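PDB 3B4U: dihydrodipicolinate synthase, which probably catalyses the condensation of pyruvate with aspartate semialdehyde, an early step of lysine biosynthesis, on a TIM-barrel scaffold. Local coordinates for residues A30-C33 with L34-C38; G54-E57 with R58-I61; S83-D86 with A87-S91; G173-S176 with H177-L181; V239-L242 with K243-V246. One frame throughout, in Å; residues are numbered along the deposited sequence.

All five contacts are local, between residues near in sequence: contacts 1 to 4 on the helical outer layer of the TIM barrel, contact 5 among the C-terminal helices. Contacts 1 to 3 are partly buried, whereas contacts 4 and 5 lie at the surface. Contact 1 closes helix 23-35, and contact 5 follows helix 232-240; in both, a late carbonyl takes a backbone N-H and an apolar pair packs beside it. Contacts 2, 3 and 4 lie at helix starts, where a glutamate, a serine cap and the carbonyl of an N-cap asparagine receive backbone N-H groups. Contacts 2 and 3 touch through R58 and Q90, and both reach the second subunit; contact 4 instead offers a tryptophan face to its own chain.

Contact 1: residues A30-C33 with L34-C38; sequences ARRC and LSNGC
C33 O is gripped twice: C38 N donates to it at 2.9 Å with an N-H...O angle of 162°, while N36 N makes a weak second bond to the same oxygen. The long reach from C38, five residues on, goes with a bond from G37 N to L34 O, and together they form a Schellman motif that ends helix 23-35. Its turning residue is G37, whose phi of 131° suits a residue without a side chain. The beta-alpha-beta unit can then head into strand 40-43, with C38 packed against strand 6-10. Across the motif C33 CB lies 4.0 Å from C38 SG, a small apolar pair that fits a buried place. One turn back, L34 N bonds A30 O at 2.9 Å, and L34 CG, anti to its own carbonyl carbon (chi1 -67°), lies 3.3 Å from that A30 O before the leucine meets V41. N36 lays its amide over the last turn, with ND2 3.5 Å from R32 CG. The polar end of R32 goes elsewhere, with NH1 in a salt bridge to E260 and NH2 bonded to H29, so N36 meets the aliphatic start of the arginine chain.

Contact 2: residues G54-E57 with R58-I61; sequences GSRE and RQAI
Helix 57-67, the outer-layer helix that follows strand 40-43 in the TIM barrel, takes up its first turns here, where R58 N donates to G54 O at 2.9 Å. The next links run from A60 N to R56 O at 3.1 Å and from I61 N to E57 O. E57 folds back against this opening turn: its OE1 accepts from G54 N at 2.9 Å in a nearly straight bond (173°), through the lone pair anti to OE2. A carboxylate suits the N-terminal end of a helix, where the first N-H groups have no carbonyl of a preceding turn to bond; here it takes that of G54, while those of R56 and E57 are taken by E85 of the second subunit. R267 adds a salt bridge to E57 OE1. R58 curls the other way. Its CG sits between its own backbone N and carbonyl carbon (chi1 65°), and that places CG 3.4 Å from both G54 O and S55 O; the chain then runs past Q90 and bonds G78 O through NH2. This arginine therefore spends its methylenes on the turn and its charge on strand 75-79. Q59 lies outside, its CG 3.3 Å from S55 O and its OE1 3.7 Å from R56 CA, while NE2 bonds E93. R56 NE instead makes a salt bridge with D89 of the second subunit. On the buried side I61, which also packs on I23 and M26 of helix 23-35, holds CG1 3.2 Å from E57 O.

Contact 3: residues S83-D86 with A87-S91; sequences SIED and AADQS
E85 and D89 run side by side and point the same way, E85 CG 3.8 Å from D89 OD2 and their carboxylate planes 19° apart. The aspartate is kept close by its backbone, D89 N bonding E85 O at 2.9 Å. Water mediates between the acids: one molecule donates to D86 OD1 at 2.8 Å and to D89 OD2 at 2.7 Å. Q90 lays its CG 3.4 Å from D86 O, and its NE2 donates to another water that is weakly bound to D86 OD2. Acids suit the start of a helix, whose dipole probably eases their gathering. From the second subunit, R56 N and E57 N donate to E85 OE1, and S55 OG bonds D86 OD2. Behind this shell S83 is the N-cap, its OG accepting from D86 N at 3.2 Å. Further along the helix S91 N and S91 OG reach A87 O from opposite faces of its carbonyl plane, OG at 2.8 Å, which satisfies a buried hydroxyl. The small A87 lets the helix lie close on V79. I84 and A88 face the next outer helix, 115-129; helix 84-96 itself joins strand 75-79 to strand 101-104 in a beta-alpha-beta unit.

Contact 4: residues G173-S176 with H177-L181; sequences GNWS and HTERL
W175, S176 and H177, the first residues of helix 175-185, carry most of this contact. The indole of W175 stands with CG anti to the backbone N (chi1 -180°) and is met by the residues three and four places on. E179 CB lies over one face in a CH-pi contact, 4.0 Å from the centroid of the five-membered ring and 26° off its normal. T178 CB approaches obliquely at 3.8 Å from W175 CE3. R200 adds a cation-pi contact to the indole, so a large aromatic suits this partly exposed place. The E179 side chain turns across the ring, and its CG sits 3.4 Å from W175 O, the same oxygen that takes E179 N at 2.7 Å. S176 O receives a water at 2.8 Å. In one of two conformers, and so with some doubt, S176 OG donates to N174 OD1. H177 has its CB against the amide of the N-cap residue N174, 3.9 Å from N174 CG, while its imidazole swings away so that NE2 bonds L149 O. N174 O serves the opening turn, receiving T178 N at 3.0 Å in the carbonyl plane and H177 N weakly. Before it, G173 has a positive phi, which favours glycine. Since a carbonyl such as L149 O can only accept, NE2 of H177 must carry a hydrogen; the weak bond of ND1 to D170, which T178 OG1 also binds, would favour a second proton there and may draw the ring toward the positive form.

Contact 5: residues V239-L242 with K243-V246; sequences VELL and KFPV
F244 turns its ring back toward helix 232-240, against L241 and E240, and can be traced outward from the backbone. Its CB lies 3.7 Å from L241 O, the carbonyl that also receives F244 N. That bond is 2.9 Å long with an N-H...O angle of 157°, but the donor stands 43° out of the carbonyl plane. With chi1 at -46°, CG is anti to the F244 carbonyl carbon, and this directs the ring back along the turn. CD2 comes next, 3.6 Å from L241 O and 4.4 Å from L241 CD2, an apolar touch between leucine and phenylalanine. Further on, CE2 lies 3.9 Å from E240 O, so this side of the ring runs past two successive carbonyls, both approached obliquely. Beyond these the phenylalanine meets D277 and Q280 of helix 275-289. One face of the ring is covered over its centre by K243 CB. The lysine is mostly exposed, as suits its charge: NZ is weakly bonded to a water that donates to E240 O at 2.7 Å and to E240 OE1 as well. A second water links the turn to what follows, donating to F244 O at 2.7 Å and to L242 O. Beyond the turn P245 takes the N-cap position of helix 246-258, where the missing N-H of proline costs no helical bond. L241 and F244 both pack on I281 of helix 275-289, and both also meet helix 246-258, L241 at L253 and F244 at A249.

Contact 1: residues A30-C33 with L34-C38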
loop_
_atom_site.group_PDB
_atom_site.type_symbol
_atom_site.label_atom_id
_atom_site.label_comp_id
_atom_site.label_asym_id
_atom_site.label_seq_id
_atom_site.Cartn_x
_atom_site.Cartn_y
_atom_site.Cartn_z
ATOM N N ALA B 30 6.347 -10.168 -23.393
ATOM C CA ALA B 30 7.531 -10.655 -22.692
ATOM C C ALA B 30 8.502 -11.316 -23.669
ATOM O O ALA B 30 9.704 -11.072 -23.629
ATOM C CB ALA B 30 7.135 -11.629 -21.598
ATOM N N ARG B 31 7.997 -12.177 -24.549
ATOM C CA ARG B 31 8.857 -12.853 -25.510
ATOM C C ARG B 31 9.553 -11.851 -26.419
ATOM O O ARG B 31 10.726 -12.020 -26.753
ATOM C CB ARG B 31 8.053 -13.813 -26.370
ATOM C CG ARG B 31 7.591 -15.045 -25.622
ATOM C CD ARG B 31 8.706 -16.038 -25.383
ATOM N NE ARG B 31 8.201 -17.335 -24.898
ATOM C CZ ARG B 31 8.964 -18.304 -24.391
ATOM N NH1 ARG B 31 8.386 -19.413 -23.982
ATOM N NH2 ARG B 31 10.277 -18.193 -24.278
ATOM N N ARG B 32 8.842 -10.814 -26.832
ATOM C CA ARG B 32 9.428 -9.755 -27.671
ATOM C C ARG B 32 10.549 -9.048 -26.920
ATOM O O ARG B 32 11.640 -8.831 -27.459
ATOM C CB ARG B 32 8.331 -8.785 -28.109
ATOM C CG ARG B 32 8.878 -7.529 -28.783
ATOM C CD ARG B 32 7.782 -6.694 -29.452
ATOM N NE ARG B 32 6.743 -6.344 -28.487
ATOM C CZ ARG B 32 5.439 -6.429 -28.682
ATOM N NH1 ARG B 32 4.961 -6.776 -29.860
ATOM N NH2 ARG B 32 4.611 -6.169 -27.697
ATOM N N CYS B 33 10.313 -8.661 -25.671
ATOM C CA CYS B 33 11.334 -7.980 -24.899
ATOM C C CYS B 33 12.567 -8.849 -24.662
ATOM O O CYS B 33 13.714 -8.368 -24.773
ATOM C CB CYS B 33 10.735 -7.528 -23.556
ATOM S SG CYS B 33 9.560 -6.159 -23.681
ATOM N N LEU B 34 12.348 -10.119 -24.369
ATOM C CA LEU B 34 13.451 -11.066 -24.242
ATOM C C LEU B 34 14.218 -11.217 -25.545
ATOM O O LEU B 34 15.444 -11.080 -25.577
ATOM C CB LEU B 34 12.922 -12.405 -23.730
ATOM C CG LEU B 34 12.387 -12.417 -22.292
ATOM C CD1 LEU B 34 11.563 -13.663 -22.040
ATOM C CD2 LEU B 34 13.487 -12.300 -21.250
ATOM N N SER B 35 13.514 -11.338 -26.654
ATOM C CA SER B 35 14.162 -11.459 -27.959
ATOM C C SER B 35 14.970 -10.232 -28.345
ATOM O O SER B 35 15.997 -10.333 -29.026
ATOM C CB SER B 35 13.083 -11.723 -29.030
ATOM O OG SER B 35 13.632 -11.750 -30.351
ATOM N N ASN B 36 14.507 -9.063 -27.940
ATOM C CA ASN B 36 15.125 -7.803 -28.316
ATOM C C ASN B 36 16.194 -7.333 -27.353
ATOM O O ASN B 36 16.708 -6.231 -27.533
ATOM C CB ASN B 36 14.065 -6.727 -28.463
ATOM C CG ASN B 36 13.244 -6.891 -29.719
ATOM O OD1 ASN B 36 13.677 -7.566 -30.673
ATOM N ND2 ASN B 36 12.047 -6.319 -29.730
ATOM N N GLY B 37 16.558 -8.124 -26.343
ATOM C CA GLY B 37 17.704 -7.791 -25.516
ATOM C C GLY B 37 17.534 -7.841 -24.029
ATOM O O GLY B 37 18.485 -7.615 -23.320
ATOM N N CYS B 38 16.354 -8.166 -23.518
ATOM C CA CYS B 38 16.236 -8.352 -22.086
ATOM C C CYS B 38 16.757 -9.725 -21.700
ATOM O O CYS B 38 16.463 -10.741 -22.343
ATOM C CB CYS B 38 14.791 -8.224 -21.620
ATOM S SG CYS B 38 14.126 -6.551 -21.770
#

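Contact 2: residues G54-E57 with R58-I61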
loop_
_atom_site.group_PDB
_atom_site.type_symbol
_atom_site.label_atom_id
_atom_site.label_comp_id
_atom_site.label_asym_id
_atom_site.label_seq_id
_atom_site.Cartn_x
_atom_site.Cartn_y
_atom_site.Cartn_z
ATOM N N GLY B 54 -4.363 -8.387 -8.648
ATOM C CA GLY B 54 -4.822 -9.109 -7.490
ATOM C C GLY B 54 -3.904 -10.240 -7.081
ATOM O O GLY B 54 -3.081 -10.756 -7.858
ATOM N N SER B 55 -4.095 -10.680 -5.847
ATOM C CA SER B 55 -3.326 -11.771 -5.291
ATOM C C SER B 55 -3.639 -13.105 -5.962
ATOM O O SER B 55 -2.776 -13.990 -5.977
ATOM C CB SER B 55 -3.552 -11.886 -3.769
ATOM O OG SER B 55 -3.002 -10.743 -3.133
ATOM N N ARG B 56 -4.856 -13.285 -6.492
ATOM C CA ARG B 56 -5.159 -14.459 -7.297
ATOM C C ARG B 56 -4.735 -14.255 -8.742
ATOM O O ARG B 56 -4.161 -15.164 -9.354
ATOM C CB ARG B 56 -6.654 -14.818 -7.213
ATOM C CG ARG B 56 -7.076 -15.248 -5.837
ATOM C CD ARG B 56 -8.533 -15.610 -5.766
ATOM N NE ARG B 56 -9.447 -14.487 -5.923
ATOM C CZ ARG B 56 -10.303 -14.354 -6.929
ATOM N NH1 ARG B 56 -10.294 -15.170 -7.983
ATOM N NH2 ARG B 56 -11.183 -13.384 -6.877
ATOM N N GLU B 57 -4.941 -13.049 -9.291
ATOM C CA GLU B 57 -4.515 -12.783 -10.643
ATOM C C GLU B 57 -3.030 -13.040 -10.852
ATOM O O GLU B 57 -2.627 -13.635 -11.856
ATOM C CB GLU B 57 -4.818 -11.337 -11.028
ATOM C CG GLU B 57 -6.253 -11.037 -11.289
ATOM C CD GLU B 57 -6.482 -9.616 -11.670
ATOM O OE1 GLU B 57 -5.852 -8.707 -11.087
ATOM O OE2 GLU B 57 -7.321 -9.378 -12.562
ATOM N N ARG B 58 -2.200 -12.629 -9.903
ATOM C CA ARG B 58 -0.764 -12.807 -10.093
ATOM C C ARG B 58 -0.390 -14.286 -10.133
ATOM O O ARG B 58 0.571 -14.650 -10.800
ATOM C CB ARG B 58 0.009 -12.047 -9.029
ATOM C CG ARG B 58 -0.145 -12.501 -7.620
ATOM C CD ARG B 58 0.630 -11.584 -6.675
ATOM N NE ARG B 58 2.076 -11.834 -6.730
ATOM C CZ ARG B 58 3.008 -10.910 -6.936
ATOM N NH1 ARG B 58 2.737 -9.642 -7.199
ATOM N NH2 ARG B 58 4.266 -11.292 -6.913
ATOM N N GLN B 59 -1.113 -15.110 -9.373
ATOM C CA GLN B 59 -0.864 -16.554 -9.381
ATOM C C GLN B 59 -1.223 -17.160 -10.726
ATOM O O GLN B 59 -0.490 -17.981 -11.260
ATOM C CB GLN B 59 -1.625 -17.213 -8.228
ATOM C CG GLN B 59 -1.165 -16.723 -6.857
ATOM C CD GLN B 59 -2.019 -17.205 -5.702
ATOM O OE1 GLN B 59 -3.240 -17.268 -5.775
ATOM N NE2 GLN B 59 -1.367 -17.469 -4.610
ATOM N N ALA B 60 -2.347 -16.748 -11.287
ATOM C CA ALA B 60 -2.767 -17.199 -12.600
ATOM C C ALA B 60 -1.763 -16.763 -13.666
ATOM O O ALA B 60 -1.411 -17.527 -14.546
ATOM C CB ALA B 60 -4.166 -16.682 -12.910
ATOM N N ILE B 61 -1.301 -15.516 -13.594
ATOM C CA ILE B 61 -0.372 -14.988 -14.571
ATOM C C ILE B 61 0.956 -15.728 -14.512
ATOM O O ILE B 61 1.486 -16.156 -15.545
ATOM C CB ILE B 61 -0.204 -13.476 -14.375
ATOM C CG1 ILE B 61 -1.499 -12.742 -14.750
ATOM C CG2 ILE B 61 0.964 -12.947 -15.217
ATOM C CD1 ILE B 61 -1.584 -11.320 -14.195
#

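Contact 3: residues S83-D86 with A87-S91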
loop_
_atom_site.group_PDB
_atom_site.type_symbol
_atom_site.label_atom_id
_atom_site.label_comp_id
_atom_site.label_asym_id
_atom_site.label_seq_id
_atom_site.Cartn_x
_atom_site.Cartn_y
_atom_site.Cartn_z
ATOM N N SER B 83 2.106 -6.303 4.476
ATOM C CA SER B 83 2.172 -7.218 5.603
ATOM C C SER B 83 3.285 -8.209 5.387
ATOM O O SER B 83 3.618 -8.615 4.257
ATOM C CB SER B 83 0.834 -7.961 5.782
ATOM O OG SER B 83 0.566 -8.804 4.673
ATOM N N ILE B 84 3.842 -8.665 6.512
ATOM C CA ILE B 84 4.852 -9.698 6.514
ATOM C C ILE B 84 4.299 -10.965 5.878
ATOM O O ILE B 84 4.980 -11.601 5.058
ATOM C CB ILE B 84 5.330 -9.949 7.976
ATOM C CG1 ILE B 84 6.132 -8.731 8.475
ATOM C CG2 ILE B 84 6.142 -11.246 8.072
ATOM C CD1 ILE B 84 6.174 -8.615 10.001
ATOM N N GLU B 85 3.097 -11.379 6.275
ATOM C CA GLU B 85 2.518 -12.629 5.785
ATOM C C GLU B 85 2.369 -12.621 4.283
ATOM O O GLU B 85 2.751 -13.566 3.598
ATOM C CB GLU B 85 1.164 -12.878 6.462
ATOM C CG GLU B 85 0.524 -14.178 6.021
ATOM C CD GLU B 85 -0.697 -14.507 6.855
ATOM O OE1 GLU B 85 -1.724 -13.818 6.724
ATOM O OE2 GLU B 85 -0.626 -15.476 7.658
ATOM N N ASP B 86 1.814 -11.550 3.745
ATOM C CA ASP B 86 1.565 -11.536 2.297
ATOM C C ASP B 86 2.874 -11.365 1.514
ATOM O O ASP B 86 3.031 -11.975 0.470
ATOM C CB ASP B 86 0.598 -10.436 1.911
ATOM C CG ASP B 86 -0.799 -10.719 2.320
ATOM O OD1 ASP B 86 -1.052 -11.557 3.191
ATOM O OD2 ASP B 86 -1.689 -10.092 1.720
ATOM N N ALA B 87 3.814 -10.578 2.027
ATOM C CA ALA B 87 5.082 -10.439 1.333
ATOM C C ALA B 87 5.821 -11.761 1.314
ATOM O O ALA B 87 6.392 -12.160 0.287
ATOM C CB ALA B 87 5.948 -9.359 1.991
ATOM N N ALA B 88 5.810 -12.471 2.441
ATOM C CA ALA B 88 6.444 -13.770 2.475
ATOM C C ALA B 88 5.744 -14.792 1.578
ATOM O O ALA B 88 6.386 -15.553 0.888
ATOM C CB ALA B 88 6.524 -14.268 3.895
ATOM N N ASP B 89 4.418 -14.790 1.583
ATOM C CA ASP B 89 3.680 -15.771 0.803
ATOM C C ASP B 89 3.924 -15.567 -0.684
ATOM O O ASP B 89 4.200 -16.512 -1.415
ATOM C CB ASP B 89 2.181 -15.707 1.095
ATOM C CG ASP B 89 1.791 -16.355 2.422
ATOM O OD1 ASP B 89 2.642 -16.993 3.102
ATOM O OD2 ASP B 89 0.604 -16.199 2.775
ATOM N N GLN B 90 3.860 -14.318 -1.136
ATOM C CA GLN B 90 4.071 -14.019 -2.569
ATOM C C GLN B 90 5.512 -14.349 -2.948
ATOM O O GLN B 90 5.789 -14.918 -4.010
ATOM C CB GLN B 90 3.744 -12.550 -2.906
ATOM C CG GLN B 90 2.282 -12.201 -2.809
ATOM C CD GLN B 90 1.992 -10.782 -3.306
ATOM O OE1 GLN B 90 2.840 -10.125 -3.890
ATOM N NE2 GLN B 90 0.764 -10.335 -3.113
ATOM N N SER B 91 6.453 -13.986 -2.100
ATOM C CA SER B 91 7.875 -14.261 -2.372
ATOM C C SER B 91 8.132 -15.758 -2.430
ATOM O O SER B 91 8.796 -16.236 -3.357
ATOM C CB SER B 91 8.745 -13.625 -1.313
ATOM O OG SER B 91 8.670 -12.207 -1.319
HETATM O O HOH W 1 3.639 -15.972 5.058
HETATM O O HOH W 2 -1.081 -14.185 2.268
HETATM O O HOH W 3 -1.276 -11.077 -1.064
#

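Contact 4: residues G173-S176 with H177-L181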
loop_
_atom_site.group_PDB
_atom_site.type_symbol
_atom_site.label_atom_id
_atom_site.label_comp_id
_atom_site.label_asym_id
_atom_site.label_seq_id
_atom_site.Cartn_x
_atom_site.Cartn_y
_atom_site.Cartn_z
ATOM N N GLY B 173 16.768 8.184 -8.100
ATOM C CA GLY B 173 17.240 9.314 -8.871
ATOM C C GLY B 173 18.152 10.234 -8.065
ATOM O O GLY B 173 18.315 11.385 -8.421
ATOM N N ASN B 174 18.804 9.714 -7.043
ATOM C CA ASN B 174 19.662 10.489 -6.138
ATOM C C ASN B 174 21.058 9.916 -6.240
ATOM O O ASN B 174 21.395 8.950 -5.569
ATOM C CB ASN B 174 19.095 10.357 -4.734
ATOM C CG ASN B 174 19.824 11.144 -3.709
ATOM O OD1 ASN B 174 20.911 11.616 -3.959
ATOM N ND2 ASN B 174 19.243 11.259 -2.501
ATOM N N TRP B 175 21.889 10.528 -7.077
ATOM C CA TRP B 175 23.206 9.974 -7.345
ATOM C C TRP B 175 24.083 9.896 -6.133
ATOM O O TRP B 175 24.873 8.953 -5.983
ATOM C CB TRP B 175 23.913 10.745 -8.466
ATOM C CG TRP B 175 25.260 10.185 -8.753
ATOM C CD1 TRP B 175 26.477 10.763 -8.467
ATOM C CD2 TRP B 175 25.555 8.942 -9.362
ATOM N NE1 TRP B 175 27.491 9.946 -8.851
ATOM C CE2 TRP B 175 26.961 8.806 -9.393
ATOM C CE3 TRP B 175 24.771 7.896 -9.843
ATOM C CZ2 TRP B 175 27.586 7.696 -9.935
ATOM C CZ3 TRP B 175 25.394 6.794 -10.367
ATOM C CH2 TRP B 175 26.778 6.682 -10.376
ATOM N N SER B 176 23.973 10.856 -5.223
ATOM C CA SER B 176 24.738 10.820 -3.959
ATOM C C SER B 176 24.486 9.523 -3.227
ATOM O O SER B 176 25.353 9.002 -2.535
ATOM C CB SER B 176 24.425 12.020 -3.046
ATOM O OG SER B 176 23.178 11.997 -2.367
ATOM N N HIS B 177 23.244 9.055 -3.310
ATOM C CA HIS B 177 22.852 7.779 -2.715
ATOM C C HIS B 177 23.376 6.604 -3.546
ATOM O O HIS B 177 24.055 5.713 -3.038
ATOM C CB HIS B 177 21.328 7.752 -2.647
ATOM C CG HIS B 177 20.781 6.503 -2.045
ATOM N ND1 HIS B 177 20.380 5.391 -2.762
ATOM C CD2 HIS B 177 20.580 6.216 -0.738
ATOM C CE1 HIS B 177 19.955 4.478 -1.900
ATOM N NE2 HIS B 177 20.058 4.957 -0.676
ATOM N N THR B 178 23.101 6.619 -4.842
ATOM C CA THR B 178 23.504 5.531 -5.723
ATOM C C THR B 178 25.012 5.292 -5.672
ATOM O O THR B 178 25.467 4.139 -5.659
ATOM C CB THR B 178 23.077 5.814 -7.160
ATOM O OG1 THR B 178 21.718 6.245 -7.161
ATOM C CG2 THR B 178 23.233 4.599 -8.038
ATOM N N GLU B 179 25.789 6.376 -5.697
ATOM C CA GLU B 179 27.232 6.223 -5.700
ATOM C C GLU B 179 27.745 5.523 -4.425
ATOM O O GLU B 179 28.703 4.769 -4.496
ATOM C CB GLU B 179 27.916 7.569 -5.960
ATOM C CG GLU B 179 28.002 8.510 -4.825
ATOM C CD GLU B 179 28.869 9.717 -5.147
ATOM O OE1 GLU B 179 29.761 9.567 -5.984
ATOM O OE2 GLU B 179 28.638 10.770 -4.564
ATOM N N ARG B 180 27.123 5.807 -3.275
ATOM C CA ARG B 180 27.414 5.118 -2.012
ATOM C C ARG B 180 26.987 3.665 -2.049
ATOM O O ARG B 180 27.686 2.806 -1.525
ATOM C CB ARG B 180 26.714 5.808 -0.848
ATOM C CG ARG B 180 27.300 7.152 -0.543
ATOM C CD ARG B 180 26.525 7.861 0.527
ATOM N NE ARG B 180 26.719 7.196 1.806
ATOM C CZ ARG B 180 25.753 6.798 2.626
ATOM N NH1 ARG B 180 24.474 6.989 2.331
ATOM N NH2 ARG B 180 26.077 6.200 3.767
ATOM N N LEU B 181 25.821 3.382 -2.665
ATOM C CA LEU B 181 25.436 1.984 -2.848
ATOM C C LEU B 181 26.509 1.248 -3.612
ATOM O O LEU B 181 26.811 0.111 -3.308
ATOM C CB LEU B 181 24.089 1.815 -3.580
ATOM C CG LEU B 181 22.824 2.187 -2.829
ATOM C CD1 LEU B 181 21.665 1.948 -3.783
ATOM C CD2 LEU B 181 22.658 1.385 -1.539
HETATM O O HOH W 4 27.850 10.266 -2.262
#

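Contact 5: residues V239-L242 with K243-V246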
loop_
_atom_site.group_PDB
_atom_site.type_symbol
_atom_site.label_atom_id
_atom_site.label_comp_id
_atom_site.label_asym_id
_atom_site.label_seq_id
_atom_site.Cartn_x
_atom_site.Cartn_y
_atom_site.Cartn_z
ATOM N N VAL B 239 12.780 12.998 -19.807
ATOM C CA VAL B 239 12.407 14.350 -19.400
ATOM C C VAL B 239 11.175 14.826 -20.133
ATOM O O VAL B 239 10.274 15.404 -19.545
ATOM C CB VAL B 239 13.558 15.393 -19.637
ATOM C CG1 VAL B 239 13.069 16.798 -19.300
ATOM C CG2 VAL B 239 14.707 15.022 -18.788
ATOM N N GLU B 240 11.141 14.646 -21.441
ATOM C CA GLU B 240 9.991 15.102 -22.240
ATOM C C GLU B 240 8.698 14.463 -21.754
ATOM O O GLU B 240 7.626 15.077 -21.803
ATOM C CB GLU B 240 10.207 14.773 -23.716
ATOM C CG GLU B 240 11.336 15.519 -24.349
ATOM C CD GLU B 240 11.053 16.975 -24.658
ATOM O OE1 GLU B 240 9.875 17.345 -24.794
ATOM O OE2 GLU B 240 12.034 17.743 -24.801
ATOM N N LEU B 241 8.780 13.249 -21.235
ATOM C CA LEU B 241 7.608 12.559 -20.764
ATOM C C LEU B 241 7.192 12.966 -19.352
ATOM O O LEU B 241 6.129 12.547 -18.889
ATOM C CB LEU B 241 7.774 11.034 -20.827
ATOM C CG LEU B 241 8.007 10.453 -22.245
ATOM C CD1 LEU B 241 8.304 8.945 -22.157
ATOM C CD2 LEU B 241 6.843 10.765 -23.190
ATOM N N LEU B 242 7.993 13.760 -18.634
ATOM C CA LEU B 242 7.636 14.150 -17.248
ATOM C C LEU B 242 6.299 14.856 -17.166
ATOM O O LEU B 242 5.721 14.924 -16.084
ATOM C CB LEU B 242 8.681 15.084 -16.628
ATOM C CG LEU B 242 10.012 14.435 -16.299
ATOM C CD1 LEU B 242 11.014 15.504 -15.977
ATOM C CD2 LEU B 242 9.888 13.452 -15.142
ATOM N N LYS B 243 5.866 15.446 -18.273
ATOM C CA LYS B 243 4.612 16.124 -18.376
ATOM C C LYS B 243 3.438 15.162 -18.134
ATOM O O LYS B 243 2.354 15.651 -17.892
ATOM C CB LYS B 243 4.446 16.767 -19.780
ATOM C CG LYS B 243 5.274 18.022 -20.065
ATOM C CD LYS B 243 4.900 18.583 -21.433
ATOM C CE LYS B 243 5.582 19.915 -21.726
ATOM N NZ LYS B 243 7.059 19.823 -21.649
ATOM N N PHE B 244 3.646 13.827 -18.205
ATOM C CA PHE B 244 2.555 12.831 -18.256
ATOM C C PHE B 244 2.757 11.768 -17.166
ATOM O O PHE B 244 3.892 11.469 -16.794
ATOM C CB PHE B 244 2.519 12.199 -19.664
ATOM C CG PHE B 244 2.624 13.200 -20.793
ATOM C CD1 PHE B 244 1.523 13.967 -21.169
ATOM C CD2 PHE B 244 3.807 13.374 -21.487
ATOM C CE1 PHE B 244 1.632 14.903 -22.201
ATOM C CE2 PHE B 244 3.917 14.309 -22.517
ATOM C CZ PHE B 244 2.827 15.067 -22.872
ATOM N N PRO B 245 1.664 11.161 -16.624
ATOM C CA PRO B 245 1.847 10.028 -15.700
ATOM C C PRO B 245 2.719 8.934 -16.305
ATOM O O PRO B 245 2.548 8.582 -17.455
ATOM C CB PRO B 245 0.401 9.542 -15.435
ATOM C CG PRO B 245 -0.353 10.801 -15.470
ATOM C CD PRO B 245 0.228 11.485 -16.721
ATOM N N VAL B 246 3.668 8.442 -15.531
ATOM C CA VAL B 246 4.776 7.677 -16.116
ATOM C C VAL B 246 4.326 6.356 -16.738
ATOM O O VAL B 246 4.661 6.063 -17.890
ATOM C CB VAL B 246 5.928 7.431 -15.080
ATOM C CG1 VAL B 246 7.094 6.711 -15.710
ATOM C CG2 VAL B 246 6.416 8.702 -14.413
HETATM O O HOH W 5 7.542 17.120 -23.522
HETATM O O HOH W 6 5.533 12.036 -14.758
#